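Local coordinates for protein peptidase S8 and S53, subtilisin, kexin, sedolisin (Mycobacterium smegmatis, PDB 4KG7) that is a subtilisin-like serine protease (MycP3 mycosin) of the ESX-3 type VII secretion system and probably cleaves proteins by a charge-relay mechanism, at residues 35-40 and 301-306; 272-277 and 286-291; 100-105 and 135-140; 82-87 and 111-116; 179-184 and 225-230. All coordinates share one frame; numbering follows the deposited sequence. Where two conformers were deposited one is given.

Starting from the N terminus, the loop 35-40 is met by residues 301-306 much later in the chain, so interaction 1 closes a loop of 260 residues that encloses the other four contacts. Within it, interactions 4 (82-87 with 111-116) and 3 (100-105 with 135-140) cross, since their segments alternate; both use helix 104-113. Interaction 5 (179-184 with 225-230) follows in series and ties strand 182-185 to a loop by a disulfide. Interaction 2 (272-277 with 286-291) closes next, round strand 281-286 at one edge of the parallel sheet, before 301-306 closes the outer loop. Interactions 2 and 5 touch through Ala277, Ser229 and Asn230; His104 of interaction 3 packs on Leu180 of interaction 5.

Interaction 1. Residues 35-40 and 301-306; sequences TSVLPG and LSNALP
Ser36 and Ala304 form the close-knit middle of this contact, where the loop 35-40, near the N terminus, runs across strand 301-306 at nearly a right angle. Ser36 N donates to Ala304 O over 2.9 Å, and Asn303 N donates to Ser36 O over 2.9 Å, both bonds nearly straight. On the Thr35 flank, the two hydroxyls Thr35 OG1 and Ser302 OG lie 2.7 Å apart in a hydrogen bond. Each is held between its own backbone N and carbonyl carbon (chi1 52° and 59°), which turns the two groups to each other. Beside them Thr35 CG2 packs on Leu305 CD2 at 3.8 Å. Asn303 and Ala304 both oppose Ser36, a classic beta bulge that interrupts the strand, the central one of a small antiparallel sheet with 292-293 and 312-314. At the bulge the Asn303 side chain stands in for a backbone carbonyl: its OD1 takes the N-H of Leu38 at 2.8 Å, with a 167° angle at the hydrogen, while its ND2 bonds to Thr41 OG1. Leu38 CB then rests on Ala304 CB at 3.9 Å, and Leu312 and Pro314 of the next strand also touch the Leu38 side chain. Toward solvent the packing thins out: exposed Val37 brings CG2 to 3.5 Å from Leu301 O, whereas Leu301 turns its branched tip from the loop.

Interaction 2. Residues 272-277 and 286-291; sequences SSFTMA and PGENIV
Glu288, which gives up the most surface here, reaches across to the turn 272-275 with its side chain extended beyond CG. Its OE2 accepts a hydrogen bond from the Ser272 hydroxyl, OG to OE2 2.7 Å, through the anti lone pair, the one pointing away from OE1. Water 1 donates to the same OE2 at 2.7 Å and accepts from Ser273 N at 2.9 Å, and thus the carboxylate oxygen holds Ser272 directly and Ser273 N through the water. Phe274 supplies the apolar part. With chi1 at 55°, its CG sits between the backbone N and the carbonyl carbon, and the ring presents its edge to the other segment: CE2 meets Glu288 CG at 3.9 Å and CZ comes to 3.6 Å from Gly287 O, both partners lying near the ring plane. Ring and carboxylate planes are 55° apart. Ser272 CB covers one face of the same ring, offset toward the rim. Thr275 N bonds back to Ser272 O and closes a type I beta turn. The contact thereby ties this turn, which follows strand 259-265, to the loop leaving edge strand 281-286 of the parallel sheet characteristic of the subtilisin fold, with Gly287 near the predicted charge-relay Ser319.

Interaction 3. Residues 100-105 and 135-140; sequences DCDGHG and QNSPRF
Asp102 faces Ser137 and Arg139 just ahead of helix 104-113, the helix of the subtilisin fold that begins with His104, the predicted charge-relay histidine; Gly103 is its N-cap. Hydrogen bonding comes first: Ser137 OG donates to Asp102 OD2 over 2.7 Å, and OD2 accepts with its syn lone pair, on the side of the other oxygen. The same OG accepts from Arg139 N in an ST turn, within the type I turn 137-140, so one hydroxyl joins the aspartate to the backbone of the loop. Within 100-105, Asp100 OD1 receives Asp102 N (3.0 Å, an Asx turn) and Gly103 N (2.9 Å, an Asx motif) from one face of its carboxylate.

The ionic part is less directional. Asp102 OD1 lies over one face of the Arg139 guanidinium, 3.2 Å from NH1, and no N-H points at it; the two planes are 72° apart. A bend at chi2 (-67°) folds the arginine back over this oxygen. In packing contacts, the Pro138 ring sets CD 3.2 Å from Asp102 OD1, and Cys101 SG, in a disulfide with Cys32, lies 4.0 Å from Arg139 CG. The sulfur also makes a sulfur-aromatic contact, oblique to the Phe140 ring, with SG 4.2 Å from CE1.

Interaction 4. Residues 82-87 and 111-116; sequences LPNVEA and LIAGQP
Asn84 reaches Ala113 and Gln115, and its side chain can be traced outward from the backbone to both. From CB, chi1 of 55° sets CG between the backbone N and the carbonyl carbon, and CG stands 3.8 Å from Gln115 NE2. The two branches then part. ND2 goes to Ala113 O, donating over 3.1 Å with a 150° angle at the hydrogen, while Ala113 CB lies 3.5 Å from the same nitrogen. ND2 also bonds to Ala128 O, so two carbonyls from separate parts of the chain hold it and fix the amide's rotation. OD1 is buried by the contact and has no partner in the model, a polar cost paid alongside those two bonds. The segments belong to a beta-alpha-beta unit of the subtilisin fold, strand 85-90, helix 104-113 and strand 129-134, and the asparagine sits just ahead of the first strand. Gln115 comes in from the opposite segment with its chain bent at chi2; NE2 makes a weak bond back to Ala113 O and a further one to Pro126 O. The Asn84 and Gln115 amide planes are 72° apart. Nearer the Gln115 backbone, CG packs on Pro83 CD at 3.6 Å. Leu82 CD2 meets Gly114 CA at 3.9 Å, and the leucine also touches Leu130 and Val293.

Interaction 5. Residues 179-184 and 225-230; sequences SLVTCL and AACESN
Val181 opens the contact by laying CG1 3.9 Å from Cys227 SG, on the flank of a disulfide that joins the loop and strand 179-184 to the loop 225-230 of this subtilisin-type domain. The Val181 side chain is about 6 Å from that of Ser319, the predicted nucleophile. The next residue, Thr182, faces the other way, its OG1 bonding to Asp157 of helix 150-170, and begins strand 182-185, which pairs with 248-251. Cys183 carries the covalent link. Its SG meets Cys227 SG at 2.1 Å; both cysteines turn the sulfur anti to their own carbonyl carbon, and the disulfide torsion is 97°, close to a right angle. The backbone of Cys183 is tied in as well: Ala225 N donates to Cys183 O over 3.0 Å, a bent bond of 136° at the hydrogen. Leu184 completes the segment; its CA lies 4.3 Å from Ala225 CB, and its side chain rests on Ala154 of helix 150-170. Beside the disulfide a single water spans the two backbones: water 2 accepts from Cys183 N at 2.9 Å and donates to Ala225 O at 2.7 Å.

Interaction 1. Residues 35-40 and 301-306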
# COMPACT_ATOMS: atom_id res chain seq x y z
N THR A 35 -0.80 -16.79 6.72
CA THR A 35 0.44 -16.39 7.39
C THR A 35 0.59 -17.12 8.73
O THR A 35 -0.40 -17.46 9.37
CB THR A 35 0.47 -14.87 7.61
OG1 THR A 35 -0.74 -14.44 8.27
CG2 THR A 35 0.57 -14.15 6.31
N SER A 36 1.83 -17.35 9.13
CA SER A 36 2.15 -18.24 10.24
C SER A 36 3.20 -17.58 11.14
O SER A 36 3.75 -16.53 10.81
CB SER A 36 2.74 -19.60 9.72
OG SER A 36 1.84 -20.24 8.82
N VAL A 37 3.47 -18.23 12.26
CA VAL A 37 4.55 -17.81 13.16
C VAL A 37 5.87 -18.45 12.76
O VAL A 37 5.98 -19.66 12.68
CB VAL A 37 4.18 -18.11 14.63
CG1 VAL A 37 5.30 -17.74 15.58
CG2 VAL A 37 2.91 -17.36 15.02
N LEU A 38 6.90 -17.63 12.59
CA LEU A 38 8.23 -18.10 12.27
C LEU A 38 8.85 -18.75 13.51
O LEU A 38 8.97 -18.10 14.53
CB LEU A 38 9.07 -16.90 11.82
CG LEU A 38 10.45 -17.18 11.26
CD1 LEU A 38 10.35 -18.05 10.01
CD2 LEU A 38 11.13 -15.85 10.98
N PRO A 39 9.27 -20.03 13.42
CA PRO A 39 9.83 -20.63 14.60
C PRO A 39 11.06 -19.89 15.14
O PRO A 39 11.87 -19.36 14.37
CB PRO A 39 10.18 -22.05 14.14
CG PRO A 39 9.16 -22.34 13.09
CD PRO A 39 8.98 -21.04 12.38
N GLY A 40 11.14 -19.79 16.46
CA GLY A 40 12.24 -19.09 17.08
C GLY A 40 12.00 -17.62 17.31
O GLY A 40 12.86 -16.94 17.88
N LEU A 301 -1.62 -13.35 15.88
CA LEU A 301 -0.45 -12.72 15.28
C LEU A 301 0.36 -13.67 14.41
O LEU A 301 0.47 -14.86 14.70
CB LEU A 301 0.46 -12.13 16.35
CG LEU A 301 -0.15 -11.12 17.31
CD1 LEU A 301 0.98 -10.58 18.18
CD2 LEU A 301 -0.80 -9.97 16.56
N SER A 302 0.89 -13.12 13.32
CA SER A 302 1.78 -13.89 12.42
C SER A 302 2.89 -13.02 11.88
O SER A 302 2.83 -11.79 11.92
CB SER A 302 0.99 -14.48 11.25
OG SER A 302 0.39 -13.40 10.55
N ASN A 303 3.93 -13.66 11.39
CA ASN A 303 5.13 -12.97 10.96
C ASN A 303 5.90 -13.73 9.89
O ASN A 303 7.09 -13.55 9.74
CB ASN A 303 6.01 -12.60 12.16
CG ASN A 303 6.58 -13.81 12.87
OD1 ASN A 303 6.19 -14.93 12.62
ND2 ASN A 303 7.47 -13.58 13.82
N ALA A 304 5.22 -14.61 9.17
CA ALA A 304 5.89 -15.42 8.14
C ALA A 304 4.93 -15.93 7.09
O ALA A 304 3.74 -16.05 7.34
CB ALA A 304 6.62 -16.60 8.76
N LEU A 305 5.51 -16.26 5.95
CA LEU A 305 4.85 -16.94 4.84
C LEU A 305 5.72 -18.03 4.30
O LEU A 305 6.93 -17.94 4.41
CB LEU A 305 4.69 -15.99 3.67
CG LEU A 305 3.53 -15.07 3.75
CD1 LEU A 305 3.76 -13.90 2.80
CD2 LEU A 305 2.28 -15.85 3.39
N PRO A 306 5.13 -19.01 3.61
CA PRO A 306 5.90 -20.05 2.96
C PRO A 306 6.64 -19.56 1.71
O PRO A 306 6.09 -18.78 0.94
CB PRO A 306 4.84 -21.12 2.61
CG PRO A 306 3.52 -20.47 2.73
CD PRO A 306 3.67 -19.15 3.42

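Interaction 2. Residues 272-277 and 286-291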
# COMPACT_ATOMS: atom_id res chain seq x y z
N SER A 272 15.80 -0.19 2.81
CA SER A 272 15.88 -1.63 2.73
C SER A 272 16.56 -2.07 1.44
O SER A 272 16.42 -1.44 0.41
CB SER A 272 14.48 -2.22 2.75
OG SER A 272 13.87 -2.03 4.03
N SER A 273 17.31 -3.17 1.53
CA SER A 273 18.08 -3.64 0.37
C SER A 273 17.20 -3.86 -0.86
O SER A 273 17.68 -3.68 -2.01
CB SER A 273 18.80 -4.93 0.71
OG SER A 273 17.88 -5.94 1.05
N PHE A 274 15.95 -4.26 -0.63
CA PHE A 274 15.02 -4.62 -1.72
C PHE A 274 14.14 -3.47 -2.20
O PHE A 274 13.36 -3.64 -3.12
CB PHE A 274 14.12 -5.78 -1.25
CG PHE A 274 13.39 -5.48 0.03
CD1 PHE A 274 12.24 -4.69 0.03
CD2 PHE A 274 13.90 -5.90 1.25
CE1 PHE A 274 11.60 -4.38 1.21
CE2 PHE A 274 13.24 -5.60 2.44
CZ PHE A 274 12.09 -4.83 2.43
N THR A 275 14.25 -2.29 -1.61
CA THR A 275 13.28 -1.24 -1.95
C THR A 275 13.54 -0.74 -3.37
O THR A 275 14.69 -0.46 -3.73
CB THR A 275 13.20 -0.14 -0.87
OG1 THR A 275 11.90 0.48 -0.90
CG2 THR A 275 14.28 0.90 -1.02
N MET A 276 12.49 -0.62 -4.17
CA MET A 276 12.66 -0.27 -5.60
C MET A 276 12.89 1.22 -5.77
O MET A 276 12.00 2.01 -5.43
CB MET A 276 11.44 -0.67 -6.39
CG MET A 276 11.56 -0.39 -7.88
SD MET A 276 10.04 -0.89 -8.71
CE MET A 276 10.23 -0.02 -10.25
N ALA A 277 14.00 1.61 -6.38
CA ALA A 277 14.28 3.02 -6.59
C ALA A 277 13.45 3.56 -7.74
O ALA A 277 13.33 2.93 -8.77
CB ALA A 277 15.74 3.23 -6.94
N PRO A 286 8.91 1.39 7.96
CA PRO A 286 9.49 0.05 8.15
C PRO A 286 8.88 -1.02 7.25
O PRO A 286 7.66 -1.10 7.13
CB PRO A 286 9.22 -0.24 9.63
CG PRO A 286 9.22 1.15 10.23
CD PRO A 286 8.42 1.93 9.23
N GLY A 287 9.76 -1.82 6.64
CA GLY A 287 9.34 -2.88 5.73
C GLY A 287 9.97 -4.25 5.96
O GLY A 287 9.80 -5.15 5.14
N GLU A 288 10.59 -4.47 7.12
CA GLU A 288 11.32 -5.72 7.40
C GLU A 288 10.84 -6.37 8.69
O GLU A 288 10.52 -5.70 9.65
CB GLU A 288 12.83 -5.45 7.49
CG GLU A 288 13.41 -4.88 6.23
CD GLU A 288 14.89 -4.65 6.30
OE1 GLU A 288 15.61 -5.28 7.14
OE2 GLU A 288 15.36 -3.81 5.48
N ASN A 289 10.86 -7.70 8.72
CA ASN A 289 10.49 -8.47 9.94
C ASN A 289 9.14 -8.04 10.49
O ASN A 289 8.95 -7.85 11.70
CB ASN A 289 11.56 -8.32 11.01
CG ASN A 289 12.93 -8.73 10.52
OD1 ASN A 289 13.11 -9.86 10.10
ND2 ASN A 289 13.87 -7.77 10.47
N ILE A 290 8.17 -7.95 9.59
CA ILE A 290 6.87 -7.45 9.94
C ILE A 290 6.10 -8.48 10.77
O ILE A 290 6.17 -9.69 10.48
CB ILE A 290 6.11 -7.08 8.64
CG1 ILE A 290 6.83 -5.93 7.89
CG2 ILE A 290 4.64 -6.88 8.91
CD1 ILE A 290 6.82 -4.61 8.60
N VAL A 291 5.39 -8.01 11.80
CA VAL A 291 4.44 -8.80 12.59
C VAL A 291 3.08 -8.13 12.46
O VAL A 291 2.95 -6.92 12.65
CB VAL A 291 4.82 -8.82 14.08
CG1 VAL A 291 3.76 -9.55 14.88
CG2 VAL A 291 6.21 -9.44 14.25
O HOH W 1 17.74 -4.07 4.27

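Interaction 3. Residues 100-105 and 135-140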
# COMPACT_ATOMS: atom_id res chain seq x y z
N ASP A 100 -9.71 -13.54 2.46
CA ASP A 100 -8.33 -13.38 2.04
C ASP A 100 -7.68 -14.75 1.85
O ASP A 100 -7.35 -15.43 2.83
CB ASP A 100 -7.60 -12.58 3.12
CG ASP A 100 -6.15 -12.30 2.77
OD1 ASP A 100 -5.73 -12.62 1.63
OD2 ASP A 100 -5.43 -11.78 3.65
N CYS A 101 -7.48 -15.12 0.60
CA CYS A 101 -6.89 -16.42 0.23
C CYS A 101 -5.36 -16.36 0.20
O CYS A 101 -4.70 -17.36 -0.03
CB CYS A 101 -7.47 -16.80 -1.15
SG CYS A 101 -7.07 -18.40 -1.90
N ASP A 102 -4.79 -15.18 0.48
CA ASP A 102 -3.35 -14.94 0.31
C ASP A 102 -2.63 -14.58 1.60
O ASP A 102 -1.47 -14.91 1.79
CB ASP A 102 -3.13 -13.78 -0.66
CG ASP A 102 -3.55 -14.12 -2.06
OD1 ASP A 102 -2.70 -14.63 -2.81
OD2 ASP A 102 -4.73 -13.92 -2.41
N GLY A 103 -3.31 -13.88 2.48
CA GLY A 103 -2.73 -13.45 3.75
C GLY A 103 -2.30 -11.99 3.73
O GLY A 103 -2.07 -11.37 4.79
N HIS A 104 -2.14 -11.45 2.53
CA HIS A 104 -1.47 -10.17 2.36
C HIS A 104 -2.32 -9.00 2.82
O HIS A 104 -1.91 -8.15 3.64
CB HIS A 104 -1.08 -10.03 0.90
CG HIS A 104 -0.18 -8.88 0.63
ND1 HIS A 104 -0.65 -7.64 0.27
CD2 HIS A 104 1.16 -8.78 0.67
CE1 HIS A 104 0.37 -6.81 0.14
NE2 HIS A 104 1.48 -7.48 0.38
N GLY A 105 -3.56 -8.97 2.34
CA GLY A 105 -4.51 -7.94 2.73
C GLY A 105 -4.72 -7.90 4.24
O GLY A 105 -4.85 -6.84 4.85
N GLN A 135 -8.97 -6.54 -4.78
CA GLN A 135 -8.67 -6.12 -6.14
C GLN A 135 -7.82 -7.10 -6.90
O GLN A 135 -7.82 -7.09 -8.14
CB GLN A 135 -8.04 -4.70 -6.11
CG GLN A 135 -7.66 -4.12 -7.46
CD GLN A 135 -6.24 -4.46 -7.89
OE1 GLN A 135 -5.37 -4.78 -7.05
NE2 GLN A 135 -5.99 -4.44 -9.19
N ASN A 136 -7.08 -7.94 -6.18
CA ASN A 136 -6.26 -8.94 -6.86
C ASN A 136 -5.90 -10.10 -6.00
O ASN A 136 -6.01 -10.04 -4.78
CB ASN A 136 -5.00 -8.32 -7.47
CG ASN A 136 -4.59 -9.01 -8.81
OD1 ASN A 136 -5.05 -10.14 -9.21
ND2 ASN A 136 -3.71 -8.30 -9.52
N SER A 137 -5.50 -11.18 -6.64
CA SER A 137 -4.95 -12.35 -5.95
C SER A 137 -4.17 -13.15 -6.96
O SER A 137 -4.73 -13.51 -7.99
CB SER A 137 -6.04 -13.23 -5.36
OG SER A 137 -5.44 -14.49 -4.96
N PRO A 138 -2.90 -13.45 -6.66
CA PRO A 138 -2.15 -14.35 -7.54
C PRO A 138 -2.58 -15.80 -7.47
O PRO A 138 -2.04 -16.63 -8.25
CB PRO A 138 -0.72 -14.23 -7.04
CG PRO A 138 -0.80 -13.74 -5.68
CD PRO A 138 -2.09 -12.97 -5.53
N ARG A 139 -3.51 -16.12 -6.58
CA ARG A 139 -4.04 -17.48 -6.50
C ARG A 139 -5.09 -17.75 -7.58
O ARG A 139 -5.58 -18.86 -7.70
CB ARG A 139 -4.66 -17.75 -5.13
CG ARG A 139 -3.72 -17.60 -3.95
CD ARG A 139 -2.65 -18.66 -3.95
NE ARG A 139 -1.65 -18.41 -2.92
CZ ARG A 139 -0.72 -17.46 -3.02
NH1 ARG A 139 -0.65 -16.69 -4.10
NH2 ARG A 139 0.16 -17.29 -2.05
N PHE A 140 -5.47 -16.70 -8.33
CA PHE A 140 -6.52 -16.80 -9.35
C PHE A 140 -6.01 -16.37 -10.71
O PHE A 140 -5.07 -15.59 -10.83
CB PHE A 140 -7.72 -15.93 -8.96
CG PHE A 140 -8.48 -16.44 -7.79
CD1 PHE A 140 -7.96 -16.31 -6.51
CD2 PHE A 140 -9.71 -17.06 -7.95
CE1 PHE A 140 -8.64 -16.79 -5.42
CE2 PHE A 140 -10.41 -17.52 -6.84
CZ PHE A 140 -9.86 -17.40 -5.58

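Interaction 4. Residues 82-87 and 111-116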
# COMPACT_ATOMS: atom_id res chain seq x y z
N LEU A 82 -9.27 -7.81 14.04
CA LEU A 82 -9.83 -7.00 12.97
C LEU A 82 -11.36 -7.12 12.95
O LEU A 82 -11.93 -7.69 12.02
CB LEU A 82 -9.26 -7.40 11.62
CG LEU A 82 -7.82 -7.00 11.39
CD1 LEU A 82 -7.22 -7.83 10.26
CD2 LEU A 82 -7.68 -5.48 11.16
N PRO A 83 -12.01 -6.59 13.98
CA PRO A 83 -13.46 -6.50 14.06
C PRO A 83 -13.96 -5.22 13.37
O PRO A 83 -15.17 -4.94 13.35
CB PRO A 83 -13.67 -6.39 15.57
CG PRO A 83 -12.52 -5.56 16.03
CD PRO A 83 -11.36 -6.00 15.16
N ASN A 84 -13.04 -4.40 12.85
CA ASN A 84 -13.37 -3.07 12.36
C ASN A 84 -13.28 -3.01 10.83
O ASN A 84 -12.82 -1.98 10.28
CB ASN A 84 -12.46 -2.01 13.01
CG ASN A 84 -10.97 -2.29 12.84
OD1 ASN A 84 -10.54 -3.45 12.80
ND2 ASN A 84 -10.17 -1.22 12.78
N VAL A 85 -13.69 -4.10 10.16
CA VAL A 85 -13.61 -4.17 8.68
C VAL A 85 -14.95 -4.30 7.97
O VAL A 85 -15.76 -5.21 8.23
CB VAL A 85 -12.72 -5.33 8.21
CG1 VAL A 85 -12.37 -5.18 6.73
CG2 VAL A 85 -11.47 -5.43 9.06
N GLU A 86 -15.17 -3.39 7.03
CA GLU A 86 -16.39 -3.23 6.25
C GLU A 86 -16.17 -3.87 4.88
O GLU A 86 -15.08 -3.75 4.31
CB GLU A 86 -16.71 -1.72 6.11
CG GLU A 86 -17.86 -1.35 5.17
CD GLU A 86 -18.07 0.15 5.01
OE1 GLU A 86 -17.42 0.95 5.72
OE2 GLU A 86 -18.88 0.55 4.15
N ALA A 87 -17.20 -4.50 4.34
CA ALA A 87 -17.13 -5.07 3.01
C ALA A 87 -17.04 -4.00 1.93
O ALA A 87 -17.85 -3.07 1.93
CB ALA A 87 -18.38 -5.91 2.78
N LEU A 111 -1.67 -3.87 10.17
CA LEU A 111 -0.73 -2.80 10.46
C LEU A 111 -1.44 -1.46 10.55
O LEU A 111 -1.05 -0.59 11.32
CB LEU A 111 0.39 -2.74 9.42
CG LEU A 111 1.39 -3.89 9.46
CD1 LEU A 111 2.37 -3.68 8.31
CD2 LEU A 111 2.12 -3.97 10.78
N ILE A 112 -2.45 -1.26 9.70
CA ILE A 112 -3.17 0.00 9.61
C ILE A 112 -4.04 0.22 10.84
O ILE A 112 -3.98 1.26 11.45
CB ILE A 112 -4.02 0.10 8.32
CG1 ILE A 112 -3.09 0.05 7.11
CG2 ILE A 112 -4.87 1.38 8.35
CD1 ILE A 112 -3.81 -0.07 5.79
N ALA A 113 -4.86 -0.78 11.20
CA ALA A 113 -5.89 -0.56 12.22
C ALA A 113 -6.23 -1.84 12.97
O ALA A 113 -7.30 -1.94 13.57
CB ALA A 113 -7.13 0.00 11.57
N GLY A 114 -5.29 -2.77 13.06
CA GLY A 114 -5.45 -3.90 13.98
C GLY A 114 -5.58 -3.45 15.44
O GLY A 114 -5.09 -2.39 15.82
N GLN A 115 -6.26 -4.26 16.23
CA GLN A 115 -6.56 -3.89 17.60
C GLN A 115 -5.47 -4.32 18.55
O GLN A 115 -4.84 -5.36 18.36
CB GLN A 115 -7.88 -4.51 18.03
CG GLN A 115 -9.05 -4.05 17.20
CD GLN A 115 -9.18 -2.54 17.23
OE1 GLN A 115 -9.44 -1.96 18.31
NE2 GLN A 115 -8.98 -1.90 16.08
N PRO A 116 -5.23 -3.51 19.59
CA PRO A 116 -4.35 -3.97 20.67
C PRO A 116 -4.98 -5.19 21.33
O PRO A 116 -6.16 -5.45 21.17
CB PRO A 116 -4.29 -2.77 21.62
CG PRO A 116 -5.53 -2.01 21.33
CD PRO A 116 -5.76 -2.16 19.85

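Interaction 5. Residues 179-184 and 225-230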
# COMPACT_ATOMS: atom_id res chain seq x y z
N SER A 179 -1.16 -1.49 -1.37
CA SER A 179 0.10 -2.15 -1.05
C SER A 179 0.60 -3.12 -2.12
O SER A 179 1.78 -3.53 -2.08
CB SER A 179 -0.03 -2.87 0.29
OG SER A 179 0.02 -1.97 1.37
N LEU A 180 -0.27 -3.51 -3.04
CA LEU A 180 0.12 -4.29 -4.20
C LEU A 180 0.76 -3.40 -5.26
O LEU A 180 0.42 -2.22 -5.37
CB LEU A 180 -1.08 -5.03 -4.77
CG LEU A 180 -1.83 -6.01 -3.83
CD1 LEU A 180 -3.08 -6.58 -4.49
CD2 LEU A 180 -0.86 -7.06 -3.34
N VAL A 181 1.67 -3.98 -6.02
CA VAL A 181 2.46 -3.28 -7.03
C VAL A 181 2.43 -4.06 -8.33
O VAL A 181 2.57 -5.29 -8.34
CB VAL A 181 3.95 -3.20 -6.59
CG1 VAL A 181 4.84 -2.53 -7.63
CG2 VAL A 181 4.07 -2.48 -5.26
N THR A 182 2.29 -3.34 -9.44
CA THR A 182 2.52 -3.87 -10.77
C THR A 182 3.61 -3.05 -11.43
O THR A 182 3.59 -1.82 -11.36
CB THR A 182 1.23 -3.80 -11.62
OG1 THR A 182 0.22 -4.56 -10.95
CG2 THR A 182 1.46 -4.31 -13.04
N CYS A 183 4.56 -3.71 -12.09
CA CYS A 183 5.61 -3.01 -12.81
C CYS A 183 5.54 -3.36 -14.27
O CYS A 183 5.13 -4.48 -14.62
CB CYS A 183 6.99 -3.36 -12.27
SG CYS A 183 7.30 -2.65 -10.62
N LEU A 184 5.88 -2.39 -15.12
CA LEU A 184 6.02 -2.63 -16.55
C LEU A 184 7.31 -2.04 -17.05
O LEU A 184 7.77 -1.02 -16.56
CB LEU A 184 4.87 -1.98 -17.32
CG LEU A 184 3.59 -2.82 -17.41
CD1 LEU A 184 2.53 -2.03 -18.15
CD2 LEU A 184 3.84 -4.14 -18.10
N ALA A 225 5.60 -7.35 -15.16
CA ALA A 225 7.05 -7.59 -15.21
C ALA A 225 7.72 -7.53 -13.83
O ALA A 225 7.22 -6.92 -12.90
CB ALA A 225 7.70 -6.58 -16.14
N ALA A 226 8.89 -8.18 -13.73
CA ALA A 226 9.67 -8.08 -12.52
C ALA A 226 10.04 -6.60 -12.35
O ALA A 226 10.51 -5.96 -13.28
CB ALA A 226 10.93 -8.96 -12.61
N CYS A 227 9.78 -6.08 -11.17
CA CYS A 227 10.18 -4.72 -10.82
C CYS A 227 11.70 -4.60 -10.70
O CYS A 227 12.33 -5.49 -10.14
CB CYS A 227 9.56 -4.36 -9.48
SG CYS A 227 7.74 -4.31 -9.48
N GLU A 228 12.30 -3.52 -11.19
CA GLU A 228 13.72 -3.29 -11.01
C GLU A 228 13.98 -1.86 -10.61
O GLU A 228 13.31 -0.94 -11.11
CB GLU A 228 14.48 -3.60 -12.31
CG GLU A 228 14.53 -5.08 -12.65
CD GLU A 228 15.18 -5.41 -13.98
OE1 GLU A 228 15.65 -4.49 -14.71
OE2 GLU A 228 15.20 -6.62 -14.30
N SER A 229 14.93 -1.65 -9.71
CA SER A 229 15.32 -0.30 -9.36
C SER A 229 15.77 0.48 -10.58
O SER A 229 16.51 -0.03 -11.43
CB SER A 229 16.43 -0.33 -8.33
OG SER A 229 15.90 -0.59 -7.04
N ASN A 230 15.37 1.75 -10.61
CA ASN A 230 15.75 2.68 -11.67
C ASN A 230 17.00 3.46 -11.33
O ASN A 230 17.37 3.57 -10.16
CB ASN A 230 14.59 3.63 -11.90
CG ASN A 230 13.40 2.92 -12.46
OD1 ASN A 230 13.44 2.46 -13.60
ND2 ASN A 230 12.35 2.76 -11.64
O HOH W 2 4.71 -6.57 -11.89